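Side-chain contacts in putative cell adhesion protein (Bacteroides fragilis, PDB 4H40), which is probably a fimbrillin-like pilus component that takes part in cell adhesion: residues T300-I305 with V311-N316; F186-G191 with H195-L200; L270-V275 with P279-M284; Q242-R245 with L251-H254. One frame throughout, in Å; residues are numbered along the deposited sequence.

Interaction 1: residues T300-I305 with V311-N316; sequences TATVKI and VLTWQN
Leu312 and Val303 face each other as an antiparallel non-hydrogen-bonded pair, their side chains meeting at a slant. Leu312 CG is anti to the backbone N; chi1 -170° and chi2 86° together turn CD1 toward 300-305. There CD1 touches Val303 CG2 at 3.5 Å and Ala301 CB at 3.8 Å, so one methyl lies against two residues of 300-305. Trp314 adds only its root on this face: its CB is 4.0 Å from Ala301 CB, while the indole leads away from 300-305. The other face is more polar. Thr313 OG1 sits between its own backbone N and carbonyl carbon, and lies 3.6 Å from Thr302 CB. The extended Lys304 chain crosses Thr313 at about a right angle; its NZ stays 4.0 Å from Thr313 OG1. Between the strands, six backbone hydrogen bonds join Thr300 to Gln315, Thr302 to Thr313 and Lys304 to Val311, two per pair. The contact is a regular beta hairpin. Strand 177-190 pairs with the far edge of 296-305. Tyr282 and Met284 of strand 278-287 cover the face bearing Leu312 and Trp314. Beyond 311-316, an antiparallel strand of the second subunit carries the sheet across the interface.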
loop_
_atom_site.group_PDB
_atom_site.type_symbol
_atom_site.label_atom_id
_atom_site.label_comp_id
_atom_site.label_asym_id
_atom_site.label_seq_id
_atom_site.Cartn_x
_atom_site.Cartn_y
_atom_site.Cartn_z
ATOM N N THR B 300 -7.759 -1.000 6.714
ATOM C CA THR B 300 -8.546 -2.151 7.179
ATOM C C THR B 300 -7.541 -3.271 7.411
ATOM O O THR B 300 -6.843 -3.698 6.486
ATOM C CB THR B 300 -9.716 -2.474 6.251
ATOM O OG1 THR B 300 -10.404 -1.249 6.006
ATOM C CG2 THR B 300 -10.710 -3.379 6.880
ATOM N N ALA B 301 -7.362 -3.629 8.681
ATOM C CA ALA B 301 -6.402 -4.649 9.040
ATOM C C ALA B 301 -7.139 -5.903 9.590
ATOM O O ALA B 301 -8.206 -5.760 10.180
ATOM C CB ALA B 301 -5.410 -4.086 10.053
ATOM N N THR B 302 -6.598 -7.118 9.367
ATOM C CA THR B 302 -7.197 -8.339 9.888
ATOM C C THR B 302 -6.168 -9.095 10.690
ATOM O O THR B 302 -5.084 -9.339 10.189
ATOM C CB THR B 302 -7.758 -9.200 8.750
ATOM O OG1 THR B 302 -8.696 -8.435 8.008
ATOM C CG2 THR B 302 -8.407 -10.468 9.243
ATOM N N VAL B 303 -6.513 -9.487 11.916
ATOM C CA VAL B 303 -5.650 -10.312 12.766
ATOM C C VAL B 303 -6.016 -11.780 12.505
ATOM O O VAL B 303 -7.171 -12.161 12.678
ATOM C CB VAL B 303 -5.735 -9.932 14.265
ATOM C CG1 VAL B 303 -4.743 -10.742 15.090
ATOM C CG2 VAL B 303 -5.466 -8.457 14.456
ATOM N N LYS B 304 -5.050 -12.577 12.036
ATOM C CA LYS B 304 -5.230 -13.993 11.692
ATOM C C LYS B 304 -4.301 -14.885 12.481
ATOM O O LYS B 304 -3.228 -14.433 12.863
ATOM C CB LYS B 304 -4.905 -14.203 10.193
ATOM C CG LYS B 304 -6.036 -13.886 9.232
ATOM C CD LYS B 304 -5.581 -13.931 7.781
ATOM C CE LYS B 304 -6.610 -13.311 6.863
ATOM N NZ LYS B 304 -6.082 -13.058 5.493
ATOM N N ILE B 305 -4.671 -16.167 12.659
ATOM C CA ILE B 305 -3.809 -17.224 13.209
ATOM C C ILE B 305 -3.476 -18.155 12.029
ATOM O O ILE B 305 -4.395 -18.787 11.490
ATOM C CB ILE B 305 -4.393 -18.012 14.419
ATOM C CG1 ILE B 305 -5.082 -17.118 15.489
ATOM C CG2 ILE B 305 -3.356 -18.980 15.011
ATOM C CD1 ILE B 305 -4.228 -16.191 16.318
ATOM N N VAL B 311 -0.764 -13.094 12.813
ATOM C CA VAL B 311 -0.338 -12.104 11.816
ATOM C C VAL B 311 -1.396 -11.012 11.618
ATOM O O VAL B 311 -2.586 -11.232 11.846
ATOM C CB VAL B 311 0.078 -12.686 10.437
ATOM C CG1 VAL B 311 1.443 -13.316 10.517
ATOM C CG2 VAL B 311 -0.942 -13.663 9.870
ATOM N N LEU B 312 -0.929 -9.832 11.235
ATOM C CA LEU B 312 -1.757 -8.733 10.849
ATOM C C LEU B 312 -1.579 -8.547 9.360
ATOM O O LEU B 312 -0.451 -8.449 8.883
ATOM C CB LEU B 312 -1.427 -7.451 11.619
ATOM C CG LEU B 312 -2.438 -6.338 11.400
ATOM C CD1 LEU B 312 -3.590 -6.457 12.340
ATOM C CD2 LEU B 312 -1.820 -4.996 11.495
ATOM N N THR B 313 -2.682 -8.587 8.623
ATOM C CA THR B 313 -2.728 -8.324 7.190
ATOM C C THR B 313 -3.472 -7.027 6.986
ATOM O O THR B 313 -4.532 -6.846 7.585
ATOM C CB THR B 313 -3.433 -9.449 6.376
ATOM O OG1 THR B 313 -4.823 -9.433 6.672
ATOM C CG2 THR B 313 -2.857 -10.822 6.602
ATOM N N TRP B 314 -2.995 -6.160 6.115
ATOM C CA TRP B 314 -3.786 -4.983 5.865
ATOM C C TRP B 314 -3.871 -4.665 4.393
ATOM O O TRP B 314 -3.155 -5.210 3.571
ATOM C CB TRP B 314 -3.357 -3.757 6.686
ATOM C CG TRP B 314 -2.114 -3.086 6.231
ATOM C CD1 TRP B 314 -2.019 -1.958 5.468
ATOM C CD2 TRP B 314 -0.784 -3.434 6.606
ATOM N NE1 TRP B 314 -0.704 -1.587 5.330
ATOM C CE2 TRP B 314 0.084 -2.489 6.003
ATOM C CE3 TRP B 314 -0.228 -4.486 7.365
ATOM C CZ2 TRP B 314 1.488 -2.559 6.142
ATOM C CZ3 TRP B 314 1.152 -4.542 7.518
ATOM C CH2 TRP B 314 1.997 -3.601 6.898
ATOM N N GLN B 315 -4.851 -3.843 4.090
ATOM C CA GLN B 315 -5.182 -3.314 2.799
ATOM C C GLN B 315 -5.623 -1.864 2.961
ATOM O O GLN B 315 -6.133 -1.439 4.019
ATOM C CB GLN B 315 -6.247 -4.165 2.115
ATOM C CG GLN B 315 -7.499 -4.431 2.956
ATOM C CD GLN B 315 -8.263 -5.667 2.519
ATOM O OE1 GLN B 315 -7.812 -6.467 1.673
ATOM N NE2 GLN B 315 -9.431 -5.865 3.123
ATOM N N ASN B 316 -5.374 -1.103 1.918
ATOM C CA ASN B 316 -5.734 0.287 1.837
ATOM C C ASN B 316 -5.578 0.723 0.392
ATOM O O ASN B 316 -4.731 0.186 -0.331
ATOM C CB ASN B 316 -4.885 1.133 2.803
ATOM C CG ASN B 316 -3.519 1.503 2.293
ATOM O OD1 ASN B 316 -2.685 0.650 2.001
ATOM N ND2 ASN B 316 -3.300 2.799 2.105
#

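Interaction 2: residues F186-G191 with H195-L200; sequences FTVRAG and HTLEML
Leu197 reaches across to Val188 and Ala190, and it supplies nearly all that 195-200 brings to this contact. The apolar touches come first. Leu197 CG is anti to the backbone N (chi1 166°), which carries the two methyls of the leucine out toward strand 186-190. CD2 meets Val188 CG1 at 4.0 Å and Ala190 CB at 4.0 Å, so this branch fits between two residues that both point toward it. CD1 touches Val188 CG1 too, at 4.1 Å. The valine and leucine side chains cross at a slant. A second kind of touch is methyl against backbone. Leu197 CD2 lies 3.4 Å from Val188 O and 3.8 Å from Ala190 N, so the methyl rests on the main chain between these residues. Hydrogen bonding across the contact is absent. The short strands 186-190 and 197-200 come no nearer than 8.5 Å between axes, and their directions differ by 138°. They are therefore packed through side chains and are not paired as sheet neighbours. This is the packing of a beta sandwich, with a small apolar patch between layers. Strand 177-190 runs between strands 251-257 and 296-305 in one layer. Strand 197-207 lies between 237-240 and 266-275 in the other. Leu251 also packs on Leu197 from strand 251-257.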
loop_
_atom_site.group_PDB
_atom_site.type_symbol
_atom_site.label_atom_id
_atom_site.label_comp_id
_atom_site.label_asym_id
_atom_site.label_seq_id
_atom_site.Cartn_x
_atom_site.Cartn_y
_atom_site.Cartn_z
ATOM N N PHE B 186 -8.265 3.235 11.501
ATOM C CA PHE B 186 -7.874 1.838 11.474
ATOM C C PHE B 186 -9.057 0.993 11.967
ATOM O O PHE B 186 -9.585 1.221 13.060
ATOM C CB PHE B 186 -6.606 1.601 12.326
ATOM C CG PHE B 186 -5.486 2.581 12.002
ATOM C CD1 PHE B 186 -4.593 2.329 10.964
ATOM C CD2 PHE B 186 -5.357 3.766 12.697
ATOM C CE1 PHE B 186 -3.618 3.254 10.622
ATOM C CE2 PHE B 186 -4.376 4.698 12.347
ATOM C CZ PHE B 186 -3.528 4.445 11.305
ATOM N N THR B 187 -9.534 0.090 11.088
ATOM C CA THR B 187 -10.528 -0.914 11.393
ATOM C C THR B 187 -9.733 -2.202 11.523
ATOM O O THR B 187 -9.026 -2.571 10.569
ATOM C CB THR B 187 -11.641 -0.966 10.337
ATOM O OG1 THR B 187 -12.280 0.309 10.242
ATOM C CG2 THR B 187 -12.673 -2.025 10.648
ATOM N N VAL B 188 -9.737 -2.813 12.733
ATOM C CA VAL B 188 -9.025 -4.085 12.995
ATOM C C VAL B 188 -10.059 -5.192 13.114
ATOM O O VAL B 188 -10.861 -5.182 14.051
ATOM C CB VAL B 188 -8.101 -4.056 14.233
ATOM C CG1 VAL B 188 -7.321 -5.350 14.340
ATOM C CG2 VAL B 188 -7.169 -2.844 14.218
ATOM N N ARG B 189 -10.062 -6.124 12.159
ATOM C CA ARG B 189 -11.011 -7.231 12.138
ATOM C C ARG B 189 -10.473 -8.461 12.854
ATOM O O ARG B 189 -9.265 -8.701 12.862
ATOM C CB ARG B 189 -11.344 -7.595 10.704
ATOM C CG ARG B 189 -12.218 -6.608 9.967
ATOM C CD ARG B 189 -12.441 -7.091 8.561
ATOM N NE ARG B 189 -13.278 -6.167 7.796
ATOM C CZ ARG B 189 -13.245 -6.040 6.470
ATOM N NH1 ARG B 189 -12.404 -6.771 5.742
ATOM N NH2 ARG B 189 -14.040 -5.168 5.863
ATOM N N ALA B 190 -11.377 -9.252 13.444
ATOM C CA ALA B 190 -11.039 -10.506 14.115
ATOM C C ALA B 190 -11.185 -11.631 13.095
ATOM O O ALA B 190 -12.308 -11.979 12.695
ATOM C CB ALA B 190 -11.947 -10.724 15.307
ATOM N N GLY B 191 -10.047 -12.095 12.593
ATOM C CA GLY B 191 -9.979 -13.123 11.565
ATOM C C GLY B 191 -9.955 -14.536 12.102
ATOM O O GLY B 191 -10.373 -14.787 13.240
ATOM N N HIS B 195 -10.812 -14.976 18.741
ATOM C CA HIS B 195 -12.027 -15.040 19.531
ATOM C C HIS B 195 -12.243 -13.735 20.254
ATOM O O HIS B 195 -13.369 -13.267 20.351
ATOM C CB HIS B 195 -11.940 -16.203 20.522
ATOM C CG HIS B 195 -11.714 -17.523 19.865
ATOM N ND1 HIS B 195 -12.598 -18.023 18.929
ATOM C CD2 HIS B 195 -10.696 -18.400 20.013
ATOM C CE1 HIS B 195 -12.095 -19.185 18.545
ATOM N NE2 HIS B 195 -10.950 -19.451 19.166
ATOM N N THR B 196 -11.171 -13.160 20.793
ATOM C CA THR B 196 -11.214 -11.893 21.518
ATOM C C THR B 196 -10.125 -10.990 20.973
ATOM O O THR B 196 -8.993 -11.425 20.765
ATOM C CB THR B 196 -11.086 -12.068 23.048
ATOM O OG1 THR B 196 -9.771 -12.520 23.358
ATOM C CG2 THR B 196 -12.126 -12.995 23.633
ATOM N N LEU B 197 -10.481 -9.724 20.764
ATOM C CA LEU B 197 -9.620 -8.702 20.220
ATOM C C LEU B 197 -9.947 -7.403 20.935
ATOM O O LEU B 197 -11.039 -6.861 20.779
ATOM C CB LEU B 197 -9.861 -8.629 18.696
ATOM C CG LEU B 197 -9.352 -7.440 17.886
ATOM C CD1 LEU B 197 -7.839 -7.438 17.790
ATOM C CD2 LEU B 197 -10.005 -7.422 16.506
ATOM N N GLU B 198 -9.002 -6.924 21.740
ATOM C CA GLU B 198 -9.124 -5.694 22.519
ATOM C C GLU B 198 -7.912 -4.815 22.287
ATOM O O GLU B 198 -6.908 -5.288 21.758
ATOM C CB GLU B 198 -9.227 -6.015 24.026
ATOM C CG GLU B 198 -10.459 -6.787 24.470
ATOM C CD GLU B 198 -10.261 -7.447 25.822
ATOM O OE1 GLU B 198 -9.626 -8.528 25.874
ATOM O OE2 GLU B 198 -10.684 -6.849 26.839
HETATM N N MSE B 199 -7.997 -3.545 22.713
HETATM C CA MSE B 199 -6.900 -2.570 22.682
HETATM C C MSE B 199 -6.083 -2.701 23.944
HETATM O O MSE B 199 -6.660 -2.758 25.028
HETATM C CB MSE B 199 -7.449 -1.115 22.635
HETATM C CG MSE B 199 -8.151 -0.740 21.339
HETATM SE SE MSE B 199 -6.962 -0.036 19.950
HETATM C CE MSE B 199 -6.746 1.716 20.618
ATOM N N LEU B 200 -4.756 -2.667 23.847
ATOM C CA LEU B 200 -3.961 -2.609 25.059
ATOM C C LEU B 200 -3.940 -1.129 25.526
ATOM O O LEU B 200 -4.295 -0.236 24.736
ATOM C CB LEU B 200 -2.548 -3.145 24.810
ATOM C CG LEU B 200 -2.399 -4.636 24.590
ATOM C CD1 LEU B 200 -0.996 -4.965 24.188
ATOM C CD2 LEU B 200 -2.834 -5.429 25.811
#

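Interaction 3: residues L270-V275 with P279-M284; sequences LLNLKV and PTQYQM
Leu270 starts the contact with both methyls: CD2 rests on Gln283 CB at 3.6 Å, and CD1 approaches Gln281 NE2. Leu271 points to the opposite face, where CD1 lies 4.1 Å from the selenium of Met284, a selenomethionine. Its backbone exchanges two hydrogen bonds with Tyr282. Asn272 returns to the first face and lies alongside Gln281, both side chains pointing the same way. Gln281 NE2 gives a weak, bent hydrogen bond to Asn272 OD1 (2.9 Å), with the amide planes 54° apart. Asn272 ND2 is held by Gly203 O. Leu273 O takes two donors from Thr280: the backbone N at 2.7 Å, nearly in line with the carbonyl, and OG1 at 3.0 Å from above its plane. With chi1 at 68°, Thr280 OG1 is swung to this carbonyl. Leu273 CD1 meets Tyr282 CE2 obliquely at 4.2 Å. Val275 CG2 lies 3.5 Å from Thr280 OG1. The two strands form a beta hairpin. Strand 197-207 pairs with the other edge of 266-275. Asn322 of the second subunit bonds Gln281 N. Tyr282 OH bonds Thr310 OG1 of the same chain, on strand 310-321. That strand and 296-305 cover the face of Leu271, Leu273 and Tyr282.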
loop_
_atom_site.group_PDB
_atom_site.type_symbol
_atom_site.label_atom_id
_atom_site.label_comp_id
_atom_site.label_asym_id
_atom_site.label_seq_id
_atom_site.Cartn_x
_atom_site.Cartn_y
_atom_site.Cartn_z
ATOM N N LEU B 270 2.126 1.455 15.166
ATOM C CA LEU B 270 2.239 0.315 16.072
ATOM C C LEU B 270 0.903 0.003 16.726
ATOM O O LEU B 270 0.398 0.812 17.489
ATOM C CB LEU B 270 3.268 0.568 17.170
ATOM C CG LEU B 270 4.717 0.376 16.882
ATOM C CD1 LEU B 270 5.498 0.685 18.132
ATOM C CD2 LEU B 270 5.008 -1.038 16.472
ATOM N N LEU B 271 0.375 -1.186 16.481
ATOM C CA LEU B 271 -0.882 -1.616 17.059
ATOM C C LEU B 271 -0.590 -2.550 18.203
ATOM O O LEU B 271 0.031 -3.580 17.997
ATOM C CB LEU B 271 -1.760 -2.299 15.996
ATOM C CG LEU B 271 -2.115 -1.447 14.773
ATOM C CD1 LEU B 271 -1.087 -1.625 13.660
ATOM C CD2 LEU B 271 -3.461 -1.782 14.258
ATOM N N ASN B 272 -0.972 -2.153 19.426
ATOM C CA ASN B 272 -0.813 -2.932 20.650
ATOM C C ASN B 272 -2.164 -3.501 20.983
ATOM O O ASN B 272 -3.070 -2.762 21.396
ATOM C CB ASN B 272 -0.262 -2.067 21.766
ATOM C CG ASN B 272 1.039 -1.412 21.407
ATOM O OD1 ASN B 272 2.091 -2.015 21.507
ATOM N ND2 ASN B 272 0.986 -0.176 20.961
ATOM N N LEU B 273 -2.349 -4.798 20.682
ATOM C CA LEU B 273 -3.644 -5.451 20.849
ATOM C C LEU B 273 -3.543 -6.680 21.720
ATOM O O LEU B 273 -2.483 -7.311 21.807
ATOM C CB LEU B 273 -4.222 -5.854 19.466
ATOM C CG LEU B 273 -4.245 -4.793 18.350
ATOM C CD1 LEU B 273 -4.516 -5.412 16.992
ATOM C CD2 LEU B 273 -5.248 -3.695 18.639
ATOM N N LYS B 274 -4.665 -7.032 22.351
ATOM C CA LYS B 274 -4.802 -8.223 23.170
ATOM C C LYS B 274 -5.588 -9.227 22.351
ATOM O O LYS B 274 -6.805 -9.129 22.270
ATOM C CB LYS B 274 -5.478 -7.890 24.510
ATOM C CG LYS B 274 -5.284 -8.937 25.587
ATOM C CD LYS B 274 -5.930 -8.456 26.861
ATOM C CE LYS B 274 -5.467 -9.242 28.058
ATOM N NZ LYS B 274 -6.240 -8.866 29.269
ATOM N N VAL B 275 -4.892 -10.138 21.686
ATOM C CA VAL B 275 -5.487 -11.174 20.835
ATOM C C VAL B 275 -5.610 -12.464 21.652
ATOM O O VAL B 275 -4.621 -12.951 22.184
ATOM C CB VAL B 275 -4.685 -11.389 19.521
ATOM C CG1 VAL B 275 -5.390 -12.378 18.605
ATOM C CG2 VAL B 275 -4.463 -10.063 18.800
ATOM N N PRO B 279 -1.014 -10.374 24.951
ATOM C CA PRO B 279 -0.601 -9.093 24.349
ATOM C C PRO B 279 0.250 -9.300 23.102
ATOM O O PRO B 279 1.135 -10.167 23.088
ATOM C CB PRO B 279 0.218 -8.423 25.461
ATOM C CG PRO B 279 -0.064 -9.210 26.701
ATOM C CD PRO B 279 -0.297 -10.605 26.214
ATOM N N THR B 280 -0.061 -8.543 22.035
ATOM C CA THR B 280 0.643 -8.590 20.749
ATOM C C THR B 280 0.980 -7.165 20.293
ATOM O O THR B 280 0.375 -6.215 20.773
ATOM C CB THR B 280 -0.199 -9.304 19.668
ATOM O OG1 THR B 280 -1.339 -8.512 19.355
ATOM C CG2 THR B 280 -0.630 -10.707 20.055
ATOM N N GLN B 281 1.920 -7.022 19.360
ATOM C CA GLN B 281 2.302 -5.749 18.772
ATOM C C GLN B 281 2.620 -5.984 17.277
ATOM O O GLN B 281 3.290 -6.945 16.922
ATOM C CB GLN B 281 3.474 -5.106 19.533
ATOM C CG GLN B 281 3.865 -3.692 19.054
ATOM C CD GLN B 281 5.021 -3.095 19.825
ATOM O OE1 GLN B 281 6.128 -3.639 19.883
ATOM N NE2 GLN B 281 4.799 -1.929 20.403
ATOM N N TYR B 282 2.094 -5.123 16.418
ATOM C CA TYR B 282 2.265 -5.175 14.976
ATOM C C TYR B 282 2.675 -3.834 14.475
ATOM O O TYR B 282 2.118 -2.825 14.897
ATOM C CB TYR B 282 0.958 -5.589 14.263
ATOM C CG TYR B 282 0.346 -6.842 14.820
ATOM C CD1 TYR B 282 0.836 -8.091 14.468
ATOM C CD2 TYR B 282 -0.715 -6.785 15.721
ATOM C CE1 TYR B 282 0.281 -9.256 14.985
ATOM C CE2 TYR B 282 -1.271 -7.944 16.256
ATOM C CZ TYR B 282 -0.758 -9.179 15.895
ATOM O OH TYR B 282 -1.297 -10.334 16.407
ATOM N N GLN B 283 3.596 -3.810 13.535
ATOM C CA GLN B 283 4.041 -2.555 12.971
ATOM C C GLN B 283 3.735 -2.445 11.490
ATOM O O GLN B 283 4.119 -3.326 10.709
ATOM C CB GLN B 283 5.545 -2.372 13.188
ATOM C CG GLN B 283 6.084 -1.149 12.480
ATOM C CD GLN B 283 7.489 -0.879 12.861
ATOM O OE1 GLN B 283 7.776 0.125 13.505
ATOM N NE2 GLN B 283 8.385 -1.778 12.482
HETATM N N MSE B 284 3.104 -1.326 11.104
HETATM C CA MSE B 284 2.875 -0.968 9.718
HETATM C C MSE B 284 3.864 0.163 9.375
HETATM O O MSE B 284 3.756 1.230 9.981
HETATM C CB MSE B 284 1.432 -0.515 9.466
HETATM C CG MSE B 284 0.373 -1.582 9.569
HETATM SE SE MSE B 284 -1.459 -0.759 9.678
HETATM C CE MSE B 284 -1.243 0.615 8.419
#

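Interaction 4: residues Q242-R245 with L251-H254; sequences QATR and LVAH
Arg245 bends over Leu251 through its torsions. CG is anti to the backbone N (chi1 -154°), the chain runs straight through chi2, and then it turns at chi3 (-75°). That turn lays one face of the guanidinium against Leu251 CD2. The methyl stands 3.4 Å above the guanidinium plane, offset toward the rim. Leu251 CD2 is nearest to Arg245 NH2, at 3.6 Å. The leucine directs its branch from the other strand, with CG anti to the carbonyl carbon (chi1 -61°). The touch is apolar packing on a charged flat group. The polar duty of the arginine lies elsewhere: NH2 bonds Leu197 O and NH1 makes a weak bond to Asn249 O, which together would limit its movement.

On the opposite face Thr244 and Val252 meet at a slant, OG1 against Val252 CB at 3.7 Å. They are an antiparallel hydrogen-bonded pair. Thr244 N gives to Val252 O at 3.1 Å, and Val252 N gives back to Thr244 O at 2.9 Å. Ala243 comes in on the side of Leu251. Its CB lies 4.2 Å from Leu251 CB and 4.3 Å from Ala253 CB, and 3.6 Å from Val252 O. A water may join Gln242 O to His254 N where the backbones part, though its bond to Gln242 is doubtfully short.

The segments form a short beta hairpin. Strand 251-257 continues beyond it and pairs on its other edge with strand 177-190, through Leu251 to Val188 and Ala253 to Phe186. Strand 197-207 packs on the face that bears Leu251 and Ala253, with Met199 on Ala243 and Ile204 on Ala253.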
loop_
_atom_site.group_PDB
_atom_site.type_symbol
_atom_site.label_atom_id
_atom_site.label_comp_id
_atom_site.label_asym_id
_atom_site.label_seq_id
_atom_site.Cartn_x
_atom_site.Cartn_y
_atom_site.Cartn_z
ATOM N N GLN B 242 -8.471 4.808 22.514
ATOM C CA GLN B 242 -9.880 4.429 22.482
ATOM C C GLN B 242 -10.323 3.921 21.113
ATOM O O GLN B 242 -9.956 4.476 20.078
ATOM C CB GLN B 242 -10.754 5.616 22.917
ATOM C CG GLN B 242 -10.745 5.844 24.424
ATOM C CD GLN B 242 -10.542 7.302 24.763
ATOM O OE1 GLN B 242 -11.355 8.185 24.417
ATOM N NE2 GLN B 242 -9.445 7.584 25.470
ATOM N N ALA B 243 -11.139 2.870 21.129
ATOM C CA ALA B 243 -11.697 2.243 19.941
ATOM C C ALA B 243 -13.141 1.889 20.185
ATOM O O ALA B 243 -13.541 1.778 21.329
ATOM C CB ALA B 243 -10.896 0.999 19.575
ATOM N N THR B 244 -13.928 1.746 19.138
ATOM C CA THR B 244 -15.340 1.363 19.227
ATOM C C THR B 244 -15.500 -0.044 18.663
ATOM O O THR B 244 -14.728 -0.444 17.805
ATOM C CB THR B 244 -16.264 2.373 18.474
ATOM O OG1 THR B 244 -15.872 2.434 17.109
ATOM C CG2 THR B 244 -16.231 3.764 19.058
ATOM N N ARG B 245 -16.508 -0.768 19.084
ATOM C CA ARG B 245 -16.696 -2.097 18.576
ATOM C C ARG B 245 -17.838 -2.186 17.620
ATOM O O ARG B 245 -18.926 -1.696 17.915
ATOM C CB ARG B 245 -16.911 -3.111 19.711
ATOM C CG ARG B 245 -16.462 -4.475 19.224
ATOM C CD ARG B 245 -16.434 -5.508 20.280
ATOM N NE ARG B 245 -15.313 -5.353 21.187
ATOM C CZ ARG B 245 -14.093 -5.801 20.950
ATOM N NH1 ARG B 245 -13.800 -6.362 19.784
ATOM N NH2 ARG B 245 -13.141 -5.650 21.856
ATOM N N LEU B 251 -12.672 -3.625 15.737
ATOM C CA LEU B 251 -12.401 -2.390 16.457
ATOM C C LEU B 251 -12.188 -1.243 15.478
ATOM O O LEU B 251 -11.554 -1.448 14.448
ATOM C CB LEU B 251 -11.140 -2.551 17.288
ATOM C CG LEU B 251 -11.106 -3.611 18.364
ATOM C CD1 LEU B 251 -9.678 -3.868 18.749
ATOM C CD2 LEU B 251 -11.927 -3.189 19.594
ATOM N N VAL B 252 -12.679 -0.035 15.783
ATOM C CA VAL B 252 -12.453 1.151 14.938
ATOM C C VAL B 252 -11.761 2.235 15.766
ATOM O O VAL B 252 -12.322 2.764 16.729
ATOM C CB VAL B 252 -13.718 1.712 14.229
ATOM C CG1 VAL B 252 -13.353 2.880 13.328
ATOM C CG2 VAL B 252 -14.388 0.636 13.400
ATOM N N ALA B 253 -10.542 2.575 15.377
ATOM C CA ALA B 253 -9.788 3.632 16.041
ATOM C C ALA B 253 -9.487 4.723 15.033
ATOM O O ALA B 253 -9.206 4.422 13.880
ATOM C CB ALA B 253 -8.513 3.074 16.652
ATOM N N HIS B 254 -9.637 5.975 15.426
ATOM C CA HIS B 254 -9.346 7.110 14.556
ATOM C C HIS B 254 -8.682 8.242 15.334
ATOM O O HIS B 254 -8.730 8.285 16.561
ATOM C CB HIS B 254 -10.597 7.611 13.817
ATOM C CG HIS B 254 -11.665 8.156 14.708
ATOM N ND1 HIS B 254 -11.875 9.510 14.831
ATOM C CD2 HIS B 254 -12.560 7.508 15.482
ATOM C CE1 HIS B 254 -12.892 9.645 15.663
ATOM N NE2 HIS B 254 -13.320 8.470 16.096
HETATM O O HOH W 1 -10.837 6.150 18.431
#

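Interactions 1, 3 and 4 are hairpins built on paired backbones. Interaction 2 has no hydrogen bond and rests on one leucine packed against side chains and main chain. The hairpins of 1 and 3 belong to facing layers, and their apolar faces meet, as where Val303 packs on Val275. Both also touch the second subunit, interaction 1 through a ladder of paired strands, interaction 3 through bonds at Gln281. Interaction 2 crosses between layers. Its strand 177-190 joins the elements of 1 and 4, and its strand 197-207 those of 3. Interaction 4 is the most exposed. The faces turned between the layers are mostly apolar, though Thr280 is among them; Lys304 and Gln315 lie on the other side of their sheet.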